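Local structure of penicillin-binding protein PbpB (Mycobacterium tuberculosis, 6KGH) at residues 217-222 with 514-519; 359-364 with 389-394; 507-512 with 542-547; 22-27 with 196-201; 328-333 with 379-384. The protein makes cross-linked peptidoglycan from lipid-linked intermediates during cell-wall synthesis and binds penicillin. One frame throughout, in Å; residues are numbered along the deposited sequence.

Interaction 4 comes first along the chain: it ties the loop 22-27, in the dimerisation-domain region, to the start of helix 199-216, which leads into strand 221-227 of interaction 1. Interactions 1 and 3 share strand 509-516 of the antiparallel transpeptidase sheet, their centres about 24 Å apart; interaction 3 brings in the end of helix 531-544, whose R544 packs on I201 and D200 of interaction 4. Helix 390-401 of interaction 2 packs against this sheet, touching S222, V510 and G512. Interaction 5 lies apart, its centre about 39 Å from that of interaction 4, among helices near S269, the probable acylated serine. The set thus runs from the N-terminal part of the protein to its catalytic region.

Interaction 1 of 5, residues 217-222 with 514-519; sequences GAHNVS and MLDNPA
V221 turns CG1 anti to its backbone N (chi1 177°), while CG of L515 stands beside its own N, anti to the carbonyl carbon (chi1 -80°); as a non-hydrogen-bonded pair the two side chains sit on the same face of the sheet and point the same way, and these torsions bring V221 CG1 to 3.7 Å from L515 CD1. V209 and K213 of helix 199-216 also touch V221. Further along the backbone, A218 CB packs at 4.1 Å against P518 CB. D516 throws its carboxylate out anti to the backbone N (chi1 179°), toward H219 and N220. There it approaches the imidazole of H219 at a slant, D516 OD1 lying 3.5 Å from H219 ND1, and N517 CB sits over one face of the same ring. The polar end of D516 is held by a hydrogen bond from Q481 to OD1. The backbones run antiparallel. S222 and M514 form a hydrogen-bonded pair, S222 N to M514 O at 3.1 Å and M514 N to S222 O at 3.0 Å. Beyond V221 and L515, D516 N gives a 3.0 Å bond to N220 O, and H219 N gives a 2.9 Å bond to D516 O. A water joins S222 OG to M514 O on the side of the sheet where M514 packs on W495 and F265. This is the joining of strands 221-227, at its start, and 509-516, at its end, in the antiparallel sheet of the penicillin-binding transpeptidase fold, where the first and last strands of the domain's sheet lie next to each other.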
# COMPACT_ATOMS: atom_id res chain seq x y z
N GLY A 217 18.06 -8.11 0.91
CA GLY A 217 18.11 -9.33 0.10
C GLY A 217 16.77 -9.84 -0.40
O GLY A 217 16.72 -10.96 -0.92
N ALA A 218 15.68 -9.07 -0.26
CA ALA A 218 14.38 -9.48 -0.80
C ALA A 218 14.44 -9.66 -2.32
O ALA A 218 15.26 -9.05 -3.02
CB ALA A 218 13.30 -8.46 -0.45
N HIS A 219 13.51 -10.48 -2.84
CA HIS A 219 13.37 -10.63 -4.29
C HIS A 219 12.94 -9.32 -4.93
O HIS A 219 13.27 -9.04 -6.09
CB HIS A 219 12.31 -11.67 -4.66
CG HIS A 219 12.56 -13.07 -4.19
ND1 HIS A 219 11.60 -14.05 -4.28
CD2 HIS A 219 13.66 -13.66 -3.65
CE1 HIS A 219 12.08 -15.18 -3.80
NE2 HIS A 219 13.33 -14.97 -3.41
N ASN A 220 12.09 -8.57 -4.23
CA ASN A 220 11.59 -7.29 -4.72
C ASN A 220 10.99 -6.54 -3.54
O ASN A 220 10.67 -7.12 -2.51
CB ASN A 220 10.56 -7.45 -5.85
CG ASN A 220 9.54 -8.52 -5.57
OD1 ASN A 220 9.69 -9.69 -5.99
ND2 ASN A 220 8.50 -8.15 -4.85
N VAL A 221 10.90 -5.22 -3.69
CA VAL A 221 10.37 -4.35 -2.65
C VAL A 221 9.48 -3.33 -3.36
O VAL A 221 9.74 -2.94 -4.49
CB VAL A 221 11.49 -3.64 -1.84
CG1 VAL A 221 10.91 -2.65 -0.77
CG2 VAL A 221 12.41 -4.68 -1.15
N SER A 222 8.40 -2.93 -2.68
CA SER A 222 7.52 -1.90 -3.21
C SER A 222 6.96 -1.10 -2.04
O SER A 222 6.94 -1.57 -0.90
CB SER A 222 6.39 -2.51 -4.05
OG SER A 222 5.78 -3.59 -3.36
N MET A 514 5.87 -3.59 1.10
CA MET A 514 5.98 -5.04 1.06
C MET A 514 7.40 -5.44 0.65
O MET A 514 7.96 -4.85 -0.28
CB MET A 514 4.95 -5.67 0.11
CG MET A 514 4.96 -7.20 0.15
SD MET A 514 6.16 -7.97 -0.99
CE MET A 514 5.28 -7.92 -2.55
N LEU A 515 7.96 -6.42 1.36
CA LEU A 515 9.24 -7.06 1.05
C LEU A 515 8.99 -8.51 0.70
O LEU A 515 8.36 -9.23 1.47
CB LEU A 515 10.20 -7.01 2.24
CG LEU A 515 11.03 -5.78 2.63
CD1 LEU A 515 10.28 -4.53 2.39
CD2 LEU A 515 11.47 -5.86 4.11
N ASP A 516 9.49 -8.95 -0.45
CA ASP A 516 9.29 -10.33 -0.89
C ASP A 516 10.43 -11.19 -0.36
O ASP A 516 11.52 -11.23 -0.94
CB ASP A 516 9.19 -10.39 -2.41
CG ASP A 516 9.00 -11.80 -2.94
OD1 ASP A 516 9.09 -12.80 -2.17
OD2 ASP A 516 8.75 -11.91 -4.15
N ASN A 517 10.18 -11.88 0.75
CA ASN A 517 11.13 -12.82 1.33
C ASN A 517 12.51 -12.23 1.59
O ASN A 517 13.51 -12.69 1.04
CB ASN A 517 11.25 -14.07 0.47
CG ASN A 517 11.81 -15.25 1.25
OD1 ASN A 517 11.45 -15.46 2.42
ND2 ASN A 517 12.69 -16.01 0.63
N PRO A 518 12.61 -11.21 2.45
CA PRO A 518 13.92 -10.66 2.78
C PRO A 518 14.71 -11.62 3.65
O PRO A 518 14.15 -12.42 4.41
CB PRO A 518 13.57 -9.38 3.55
CG PRO A 518 12.29 -9.74 4.25
CD PRO A 518 11.54 -10.64 3.29
N ALA A 519 16.03 -11.56 3.52
CA ALA A 519 16.94 -12.29 4.39
C ALA A 519 17.37 -11.46 5.59
O ALA A 519 17.84 -12.02 6.59
CB ALA A 519 18.19 -12.74 3.60
O HOH W 1 7.58 -5.90 -3.34

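Interaction 2 of 5, residues 359-364 with 389-394; sequences PGESAG and TLLQMT. With NA (sodium ion), chain E.
T389 and Q392 touch the loop 359-364 from the start of helix 390-401, where they form a capping box. T389 is the N-cap: OG1 stands between its backbone N and carbonyl carbon (chi1 64°) and accepts from Q392 N at 3.1 Å. The return bond runs from T389 N to Q392 OE1 at 3.0 Å. The same rotamer carries CG2 of T389 to the loop, 3.9 Å from S362 CB, and leaves OG1 facing a water. That water gives its protons to E361 OE2 and S362 O and accepts from T389 OG1, so one solvent molecule links three groups across the contact. E361 reaches it with an extended chain, and its OE2 is also bonded to T354; the same oxygen passes 4.2 Å from L391 CD2. S362 turns its OG to the backbone, where it accepts from G364 N at 3.0 Å in an ST turn. Q392 sends its chain out straight beyond CG (chi2 178°), and both ends of its amide are used. NE2 gives a 3.0 Å bond to A363 O, arriving from above the carbonyl plane, and also bonds Q352 O. OE1, besides taking the capping bond, binds the sodium ion 2.9 Å away.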
# COMPACT_ATOMS: atom_id res chain seq x y z
N PRO A 359 -3.21 0.88 -15.57
CA PRO A 359 -3.47 -0.39 -16.26
C PRO A 359 -2.93 -1.57 -15.47
O PRO A 359 -1.96 -1.45 -14.73
CB PRO A 359 -2.73 -0.23 -17.60
CG PRO A 359 -1.58 0.70 -17.28
CD PRO A 359 -2.14 1.66 -16.22
N GLY A 360 -3.58 -2.72 -15.65
CA GLY A 360 -3.12 -3.94 -15.04
C GLY A 360 -3.45 -4.10 -13.57
O GLY A 360 -2.88 -4.98 -12.93
N GLU A 361 -4.36 -3.28 -13.02
CA GLU A 361 -4.68 -3.41 -11.60
C GLU A 361 -5.33 -4.76 -11.31
O GLU A 361 -6.31 -5.13 -11.95
CB GLU A 361 -5.62 -2.28 -11.13
CG GLU A 361 -5.84 -2.40 -9.60
CD GLU A 361 -6.80 -1.38 -8.99
OE1 GLU A 361 -7.51 -0.70 -9.74
OE2 GLU A 361 -6.84 -1.29 -7.74
N SER A 362 -4.81 -5.48 -10.32
CA SER A 362 -5.46 -6.71 -9.88
C SER A 362 -6.54 -6.42 -8.85
O SER A 362 -6.43 -5.49 -8.05
CB SER A 362 -4.45 -7.71 -9.30
OG SER A 362 -5.14 -8.77 -8.66
N ALA A 363 -7.59 -7.25 -8.85
CA ALA A 363 -8.62 -7.15 -7.83
C ALA A 363 -8.27 -7.89 -6.55
O ALA A 363 -9.00 -7.75 -5.56
CB ALA A 363 -9.95 -7.70 -8.37
N GLY A 364 -7.18 -8.65 -6.53
CA GLY A 364 -6.96 -9.50 -5.39
C GLY A 364 -7.99 -10.61 -5.39
O GLY A 364 -8.65 -10.89 -6.39
N THR A 389 -3.45 -6.46 -3.26
CA THR A 389 -2.33 -5.68 -3.75
C THR A 389 -1.81 -4.76 -2.64
O THR A 389 -2.48 -4.52 -1.63
CB THR A 389 -2.74 -4.85 -4.96
OG1 THR A 389 -3.74 -3.91 -4.56
CG2 THR A 389 -3.31 -5.74 -6.08
N LEU A 390 -0.61 -4.23 -2.86
CA LEU A 390 -0.06 -3.24 -1.94
C LEU A 390 -0.98 -2.02 -1.85
O LEU A 390 -1.12 -1.42 -0.78
CB LEU A 390 1.34 -2.81 -2.41
CG LEU A 390 2.07 -1.85 -1.44
CD1 LEU A 390 2.17 -2.48 -0.04
CD2 LEU A 390 3.47 -1.49 -1.95
N LEU A 391 -1.57 -1.62 -2.98
CA LEU A 391 -2.45 -0.45 -2.97
C LEU A 391 -3.70 -0.70 -2.14
O LEU A 391 -4.11 0.15 -1.33
CB LEU A 391 -2.82 -0.06 -4.41
CG LEU A 391 -3.70 1.19 -4.54
CD1 LEU A 391 -3.00 2.45 -4.02
CD2 LEU A 391 -4.06 1.36 -6.01
N GLN A 392 -4.33 -1.87 -2.33
CA GLN A 392 -5.47 -2.24 -1.50
C GLN A 392 -5.10 -2.26 -0.02
O GLN A 392 -5.86 -1.79 0.83
CB GLN A 392 -6.01 -3.61 -1.90
CG GLN A 392 -6.69 -3.67 -3.26
CD GLN A 392 -7.13 -5.08 -3.60
OE1 GLN A 392 -6.42 -6.04 -3.32
NE2 GLN A 392 -8.33 -5.22 -4.16
N MET A 393 -3.93 -2.85 0.30
CA MET A 393 -3.47 -2.91 1.68
C MET A 393 -3.33 -1.51 2.25
O MET A 393 -3.84 -1.21 3.34
CB MET A 393 -2.12 -3.66 1.75
CG MET A 393 -1.55 -3.80 3.18
SD MET A 393 0.17 -4.37 3.18
CE MET A 393 1.07 -2.86 3.26
N THR A 394 -2.65 -0.62 1.51
CA THR A 394 -2.48 0.75 1.97
C THR A 394 -3.81 1.50 2.03
O THR A 394 -4.02 2.32 2.92
CB THR A 394 -1.49 1.47 1.05
OG1 THR A 394 -0.35 0.62 0.86
CG2 THR A 394 -1.00 2.77 1.67
NA NA E . -8.24 -7.80 -2.00
O HOH W 2 -5.67 -3.21 -6.39

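Interaction 3 of 5, residues 507-512 with 542-547; sequences PRYVIG and MQRENV
M542, in the last turn of helix 531-544, touches Y509, and V547, just after the helix, touches R508; these are the apolar contacts. M542, its chain bent at chi2 and chi3, slides past Y509 in the opposite direction and brings CE into the plane of the ring at its edge, 3.8 Å from Y509 CD2; Y470 and M472 also touch M542. V547 comes from the opposite direction to R508 and lays CG2 over the centre of one guanidinium face, 3.8 Å from R508 CZ. The two partners on the strand side stand next to each other because R508 and Y509 both face A502 in a classic beta bulge at the start of strand 509-516. Opposite, a Schellman motif with N546 at C-prime ends the helix and turns V547 toward the strand, V547 N bonding M542 O at 3.0 Å. Polar contacts gather on E545. Y509 OH lies 2.9 Å from E545 OE1, at best a weak hydrogen bond. R508 and E545 have opposite charges but stop short of a salt bridge, R508 NH1 lying 4.0 Å from E545 OE1. Two waters complete the contact: one, in the guanidinium plane of R508, accepts from NH1 and donates to E545 OE1; the other joins Y509 OH to R544 NH1.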
# COMPACT_ATOMS: atom_id res chain seq x y z
N PRO A 507 -3.53 12.46 11.20
CA PRO A 507 -3.16 11.65 10.03
C PRO A 507 -2.91 12.50 8.80
O PRO A 507 -3.81 13.18 8.31
CB PRO A 507 -4.37 10.72 9.84
CG PRO A 507 -4.97 10.63 11.24
CD PRO A 507 -4.84 12.05 11.74
N ARG A 508 -1.68 12.46 8.29
CA ARG A 508 -1.31 13.14 7.05
C ARG A 508 -0.95 12.18 5.92
O ARG A 508 -1.33 12.41 4.76
CB ARG A 508 -0.12 14.07 7.29
CG ARG A 508 -0.37 15.19 8.31
CD ARG A 508 0.98 15.79 8.77
NE ARG A 508 0.87 16.77 9.86
CZ ARG A 508 0.91 18.09 9.68
NH1 ARG A 508 1.06 18.59 8.46
NH2 ARG A 508 0.82 18.90 10.72
N TYR A 509 -0.19 11.14 6.22
CA TYR A 509 0.34 10.23 5.21
C TYR A 509 0.06 8.80 5.64
O TYR A 509 0.16 8.47 6.82
CB TYR A 509 1.84 10.42 5.03
CG TYR A 509 2.23 11.81 4.59
CD1 TYR A 509 2.04 12.22 3.28
CD2 TYR A 509 2.80 12.70 5.49
CE1 TYR A 509 2.40 13.50 2.88
CE2 TYR A 509 3.16 13.98 5.10
CZ TYR A 509 2.96 14.37 3.80
OH TYR A 509 3.32 15.64 3.41
N VAL A 510 -0.25 7.96 4.66
CA VAL A 510 -0.41 6.53 4.88
C VAL A 510 0.64 5.83 4.04
O VAL A 510 0.77 6.12 2.84
CB VAL A 510 -1.83 6.06 4.51
CG1 VAL A 510 -1.99 4.59 4.83
CG2 VAL A 510 -2.88 6.93 5.21
N ILE A 511 1.40 4.94 4.66
CA ILE A 511 2.54 4.33 4.00
C ILE A 511 2.39 2.82 4.08
O ILE A 511 2.22 2.27 5.17
CB ILE A 511 3.87 4.76 4.64
CG1 ILE A 511 4.03 6.28 4.55
CG2 ILE A 511 5.06 4.02 3.95
CD1 ILE A 511 5.04 6.86 5.54
N GLY A 512 2.47 2.17 2.93
CA GLY A 512 2.44 0.71 2.86
C GLY A 512 3.66 0.17 2.13
O GLY A 512 4.03 0.67 1.08
N MET A 542 7.90 13.84 7.87
CA MET A 542 7.65 14.78 8.96
C MET A 542 8.63 15.94 8.94
O MET A 542 8.23 17.11 9.07
CB MET A 542 7.72 14.05 10.31
CG MET A 542 6.69 12.94 10.48
SD MET A 542 4.98 13.52 10.48
CE MET A 542 4.48 13.50 8.76
N GLN A 543 9.92 15.65 8.77
CA GLN A 543 10.93 16.70 8.81
C GLN A 543 10.76 17.68 7.65
O GLN A 543 10.79 18.90 7.85
CB GLN A 543 12.33 16.07 8.80
CG GLN A 543 12.72 15.43 10.14
CD GLN A 543 13.74 14.29 10.01
OE1 GLN A 543 14.35 14.11 8.95
NE2 GLN A 543 13.94 13.54 11.09
N ARG A 544 10.54 17.17 6.44
CA ARG A 544 10.52 18.03 5.27
C ARG A 544 9.36 19.02 5.30
O ARG A 544 9.42 20.05 4.62
CB ARG A 544 10.46 17.19 3.99
CG ARG A 544 9.10 16.64 3.68
CD ARG A 544 9.10 15.72 2.44
NE ARG A 544 9.12 16.43 1.16
CZ ARG A 544 8.04 16.86 0.52
NH1 ARG A 544 6.83 16.70 1.04
NH2 ARG A 544 8.17 17.48 -0.65
N GLU A 545 8.29 18.72 6.04
CA GLU A 545 7.20 19.67 6.24
C GLU A 545 7.25 20.33 7.62
O GLU A 545 6.31 21.04 7.98
CB GLU A 545 5.86 18.97 6.04
CG GLU A 545 5.46 18.86 4.58
CD GLU A 545 3.99 18.57 4.41
OE1 GLU A 545 3.42 17.86 5.27
OE2 GLU A 545 3.40 19.07 3.42
N ASN A 546 8.32 20.11 8.38
CA ASN A 546 8.46 20.63 9.73
C ASN A 546 7.18 20.43 10.53
O ASN A 546 6.58 21.37 11.06
CB ASN A 546 8.89 22.09 9.71
CG ASN A 546 10.15 22.29 8.89
OD1 ASN A 546 10.09 22.66 7.72
ND2 ASN A 546 11.30 22.02 9.51
N VAL A 547 6.72 19.19 10.57
CA VAL A 547 5.58 18.87 11.43
C VAL A 547 6.04 18.97 12.88
O VAL A 547 7.10 18.43 13.23
CB VAL A 547 5.04 17.47 11.11
CG1 VAL A 547 3.88 17.13 12.03
CG2 VAL A 547 4.61 17.38 9.63
O HOH W 3 0.79 17.46 5.81
O HOH W 4 6.15 15.75 3.87

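Interaction 4 of 5, residues 22-27 with 196-201; sequences VDRNND and TLDNDI
R24 N gives an almost straight 2.9 Å bond (177° at the hydrogen) to L197 O, fixing the type I turn D23-N26 against the chain just before helix 199-216. The turn belongs to the hairpin connection between strands 21-22 and 28-35, and the D23 side chain adds an Asx turn, OD1 accepting from N25 N. With CG of D23 between its backbone N and carbonyl carbon (chi1 83°), the carboxylate serves both segments. OD1 also accepts from D27 N, which reaches it from the opposite face of its plane to N25 N. OD2 offers its anti lone pair to N199 N at 2.8 Å, so a residue of the hairpin takes up an N-H of the helix's first turn, where D198 is the N-cap. R24, bent at chi3, brings its guanidinium edge to T196 O, which lies in the group's plane 2.9 Å from NH1; the same nitrogen forms a salt bridge to E232. T196 turns its hydroxyl elsewhere, to V233 O. D27 and N199 close the other end of the contact: their carboxylate and amide planes stand 70° apart, and N199 ND2 donates a hydrogen bond to D27 OD2 at 2.8 Å, from above the carboxylate plane.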
# COMPACT_ATOMS: atom_id res chain seq x y z
N VAL A 22 2.80 15.18 -16.14
CA VAL A 22 3.46 15.97 -15.11
C VAL A 22 2.95 15.51 -13.76
O VAL A 22 1.89 14.89 -13.65
CB VAL A 22 3.22 17.48 -15.29
CG1 VAL A 22 3.64 17.94 -16.70
CG2 VAL A 22 1.76 17.81 -15.02
N ASP A 23 3.70 15.83 -12.71
CA ASP A 23 3.27 15.52 -11.36
C ASP A 23 2.34 16.63 -10.85
O ASP A 23 2.04 17.58 -11.57
CB ASP A 23 4.48 15.28 -10.46
CG ASP A 23 5.11 16.56 -9.90
OD1 ASP A 23 4.82 17.69 -10.36
OD2 ASP A 23 5.94 16.41 -8.98
N ARG A 24 1.89 16.51 -9.60
CA ARG A 24 0.87 17.41 -9.07
C ARG A 24 1.31 18.86 -9.09
O ARG A 24 0.46 19.76 -9.12
CB ARG A 24 0.46 16.98 -7.64
CG ARG A 24 1.51 17.19 -6.56
CD ARG A 24 1.09 16.53 -5.20
NE ARG A 24 -0.13 17.12 -4.66
CZ ARG A 24 -1.32 16.52 -4.60
NH1 ARG A 24 -1.48 15.28 -5.04
NH2 ARG A 24 -2.36 17.17 -4.09
N ASN A 25 2.62 19.12 -9.10
CA ASN A 25 3.15 20.48 -9.15
C ASN A 25 3.68 20.85 -10.54
O ASN A 25 4.48 21.78 -10.66
CB ASN A 25 4.23 20.65 -8.10
CG ASN A 25 3.72 20.35 -6.71
OD1 ASN A 25 2.65 20.81 -6.33
ND2 ASN A 25 4.47 19.56 -5.96
N ASN A 26 3.25 20.13 -11.57
CA ASN A 26 3.64 20.36 -12.96
C ASN A 26 5.11 20.08 -13.24
O ASN A 26 5.62 20.50 -14.28
CB ASN A 26 3.28 21.77 -13.42
CG ASN A 26 1.89 21.84 -14.00
OD1 ASN A 26 0.90 21.90 -13.26
ND2 ASN A 26 1.81 21.79 -15.32
N ASP A 27 5.80 19.39 -12.35
CA ASP A 27 7.13 18.90 -12.68
C ASP A 27 7.00 17.80 -13.73
O ASP A 27 6.23 16.85 -13.56
CB ASP A 27 7.83 18.36 -11.43
CG ASP A 27 9.31 18.16 -11.65
OD1 ASP A 27 9.92 18.99 -12.35
OD2 ASP A 27 9.87 17.15 -11.13
N THR A 196 -1.35 12.72 -9.38
CA THR A 196 -1.31 13.05 -7.95
C THR A 196 0.08 12.93 -7.36
O THR A 196 0.29 13.38 -6.22
CB THR A 196 -2.24 12.13 -7.17
OG1 THR A 196 -1.81 10.77 -7.36
CG2 THR A 196 -3.71 12.31 -7.60
N LEU A 197 1.01 12.29 -8.07
CA LEU A 197 2.34 12.06 -7.54
C LEU A 197 3.03 13.38 -7.21
O LEU A 197 2.87 14.38 -7.90
CB LEU A 197 3.22 11.30 -8.54
CG LEU A 197 2.87 9.85 -8.91
CD1 LEU A 197 3.89 9.36 -9.95
CD2 LEU A 197 2.87 8.96 -7.67
N ASP A 198 3.82 13.35 -6.15
CA ASP A 198 4.77 14.41 -5.84
C ASP A 198 6.15 13.87 -6.15
O ASP A 198 6.63 12.95 -5.47
CB ASP A 198 4.63 14.81 -4.37
CG ASP A 198 5.54 15.96 -3.98
OD1 ASP A 198 6.74 15.93 -4.32
OD2 ASP A 198 5.03 16.88 -3.31
N ASN A 199 6.80 14.43 -7.18
CA ASN A 199 8.06 13.89 -7.66
C ASN A 199 9.14 13.89 -6.59
O ASN A 199 10.01 13.02 -6.60
CB ASN A 199 8.55 14.66 -8.88
CG ASN A 199 7.89 14.21 -10.15
OD1 ASN A 199 7.04 13.32 -10.14
ND2 ASN A 199 8.27 14.83 -11.26
N ASP A 200 9.11 14.86 -5.67
CA ASP A 200 10.08 14.87 -4.58
C ASP A 200 9.89 13.66 -3.67
O ASP A 200 10.87 13.01 -3.26
CB ASP A 200 9.94 16.16 -3.74
CG ASP A 200 10.31 17.42 -4.51
OD1 ASP A 200 11.04 17.34 -5.53
OD2 ASP A 200 9.87 18.51 -4.08
N ILE A 201 8.64 13.37 -3.31
CA ILE A 201 8.35 12.22 -2.48
C ILE A 201 8.60 10.92 -3.25
O ILE A 201 9.20 9.98 -2.73
CB ILE A 201 6.90 12.30 -1.96
CG1 ILE A 201 6.70 13.59 -1.15
CG2 ILE A 201 6.54 11.05 -1.16
CD1 ILE A 201 5.27 13.79 -0.68

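Interaction 5 of 5, residues 328-333 with 379-384; sequences GTLMLS and NLPIGQ
P381 and I382 lie within a Schellman motif, with G383, of positive phi, at C-prime, and pack on helix 326-336. The motif's two bonds run from Q384 N to N379 O and from G383 N to L380 O. The contact is mainly apolar. L330 crosses P381 at about a right angle, CD2 lying 4.0 Å from P381 CB, and its CG stands 4.2 Å from I382 CG2. That methyl also meets T329 CG2 at 4.1 Å, so I382 reaches across two neighbouring residues of the helix. T329 directs CG2 toward the turn by holding it anti to the backbone N; the methyl comes 3.6 Å from P381 O while OG1 bonds S325 O, just before the helix. Y341 of helix 338-347 also touches P381. The contact belongs to the helical part of the transpeptidase domain that carries the SXXK and SXN motifs of this enzyme family: S269 and K272 are the ends of the first, and S325 is the first residue of the second. I382 lies about 6 Å, side chain to side chain, from S269, probably the acylated serine, and G383 is bonded to G268 through the backbone. Nearest P381 is a hydroxyl: S333 OG sits 3.4 Å from P381 CB while donating to T329 O at 2.8 Å, from above that carbonyl's plane.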
# COMPACT_ATOMS: atom_id res chain seq x y z
N GLY A 328 -5.03 -14.67 19.78
CA GLY A 328 -5.85 -13.58 20.30
C GLY A 328 -6.72 -12.96 19.22
O GLY A 328 -7.86 -12.56 19.48
N THR A 329 -6.18 -12.84 18.00
CA THR A 329 -6.99 -12.31 16.90
C THR A 329 -8.21 -13.19 16.65
O THR A 329 -9.32 -12.69 16.47
CB THR A 329 -6.12 -12.20 15.64
OG1 THR A 329 -5.09 -11.22 15.87
CG2 THR A 329 -6.96 -11.75 14.41
N LEU A 330 -8.02 -14.51 16.70
CA LEU A 330 -9.11 -15.41 16.35
C LEU A 330 -10.17 -15.46 17.44
O LEU A 330 -11.37 -15.53 17.15
CB LEU A 330 -8.57 -16.81 16.04
CG LEU A 330 -7.79 -17.00 14.73
CD1 LEU A 330 -7.23 -18.42 14.64
CD2 LEU A 330 -8.64 -16.68 13.49
N MET A 331 -9.74 -15.43 18.72
CA MET A 331 -10.70 -15.38 19.82
C MET A 331 -11.57 -14.13 19.72
O MET A 331 -12.79 -14.21 19.89
CB MET A 331 -9.96 -15.43 21.16
CG MET A 331 -9.21 -16.74 21.38
SD MET A 331 -10.31 -18.15 21.69
CE MET A 331 -10.26 -18.15 23.49
N LEU A 332 -10.96 -12.97 19.46
CA LEU A 332 -11.74 -11.75 19.26
C LEU A 332 -12.63 -11.85 18.03
O LEU A 332 -13.75 -11.32 18.01
CB LEU A 332 -10.79 -10.55 19.12
CG LEU A 332 -10.01 -10.14 20.36
CD1 LEU A 332 -8.99 -9.07 19.99
CD2 LEU A 332 -10.99 -9.66 21.48
N SER A 333 -12.13 -12.49 16.97
CA SER A 333 -12.90 -12.60 15.73
C SER A 333 -14.12 -13.49 15.93
O SER A 333 -15.15 -13.27 15.28
CB SER A 333 -12.00 -13.13 14.60
OG SER A 333 -10.95 -12.21 14.29
N ASN A 379 -8.75 -18.78 9.10
CA ASN A 379 -7.63 -18.31 8.30
C ASN A 379 -7.70 -16.84 7.93
O ASN A 379 -6.71 -16.13 8.06
CB ASN A 379 -7.52 -19.16 7.02
CG ASN A 379 -6.89 -20.51 7.29
OD1 ASN A 379 -5.67 -20.62 7.45
ND2 ASN A 379 -7.71 -21.54 7.42
N LEU A 380 -8.86 -16.37 7.45
CA LEU A 380 -8.95 -15.00 6.96
C LEU A 380 -8.58 -13.94 7.99
O LEU A 380 -7.88 -12.99 7.62
CB LEU A 380 -10.36 -14.72 6.41
CG LEU A 380 -10.81 -15.47 5.15
CD1 LEU A 380 -12.15 -14.90 4.69
CD2 LEU A 380 -9.76 -15.41 4.04
N PRO A 381 -9.02 -14.02 9.26
CA PRO A 381 -8.69 -12.94 10.20
C PRO A 381 -7.20 -12.78 10.45
O PRO A 381 -6.77 -11.67 10.79
CB PRO A 381 -9.46 -13.33 11.48
CG PRO A 381 -10.63 -14.15 10.95
CD PRO A 381 -10.00 -14.96 9.84
N ILE A 382 -6.39 -13.82 10.26
CA ILE A 382 -4.94 -13.68 10.41
C ILE A 382 -4.25 -13.53 9.05
O ILE A 382 -3.02 -13.63 8.97
CB ILE A 382 -4.33 -14.83 11.23
CG1 ILE A 382 -4.60 -16.17 10.56
CG2 ILE A 382 -4.85 -14.82 12.70
CD1 ILE A 382 -3.88 -17.34 11.25
N GLY A 383 -5.02 -13.29 8.00
CA GLY A 383 -4.49 -12.90 6.71
C GLY A 383 -4.09 -14.03 5.80
O GLY A 383 -3.30 -13.81 4.88
N GLN A 384 -4.58 -15.25 6.03
CA GLN A 384 -4.29 -16.39 5.17
C GLN A 384 -5.54 -16.75 4.39
O GLN A 384 -6.65 -16.66 4.92
CB GLN A 384 -3.83 -17.62 5.98
CG GLN A 384 -2.43 -17.53 6.58
CD GLN A 384 -2.04 -18.77 7.40
OE1 GLN A 384 -2.88 -19.62 7.75
NE2 GLN A 384 -0.75 -18.89 7.70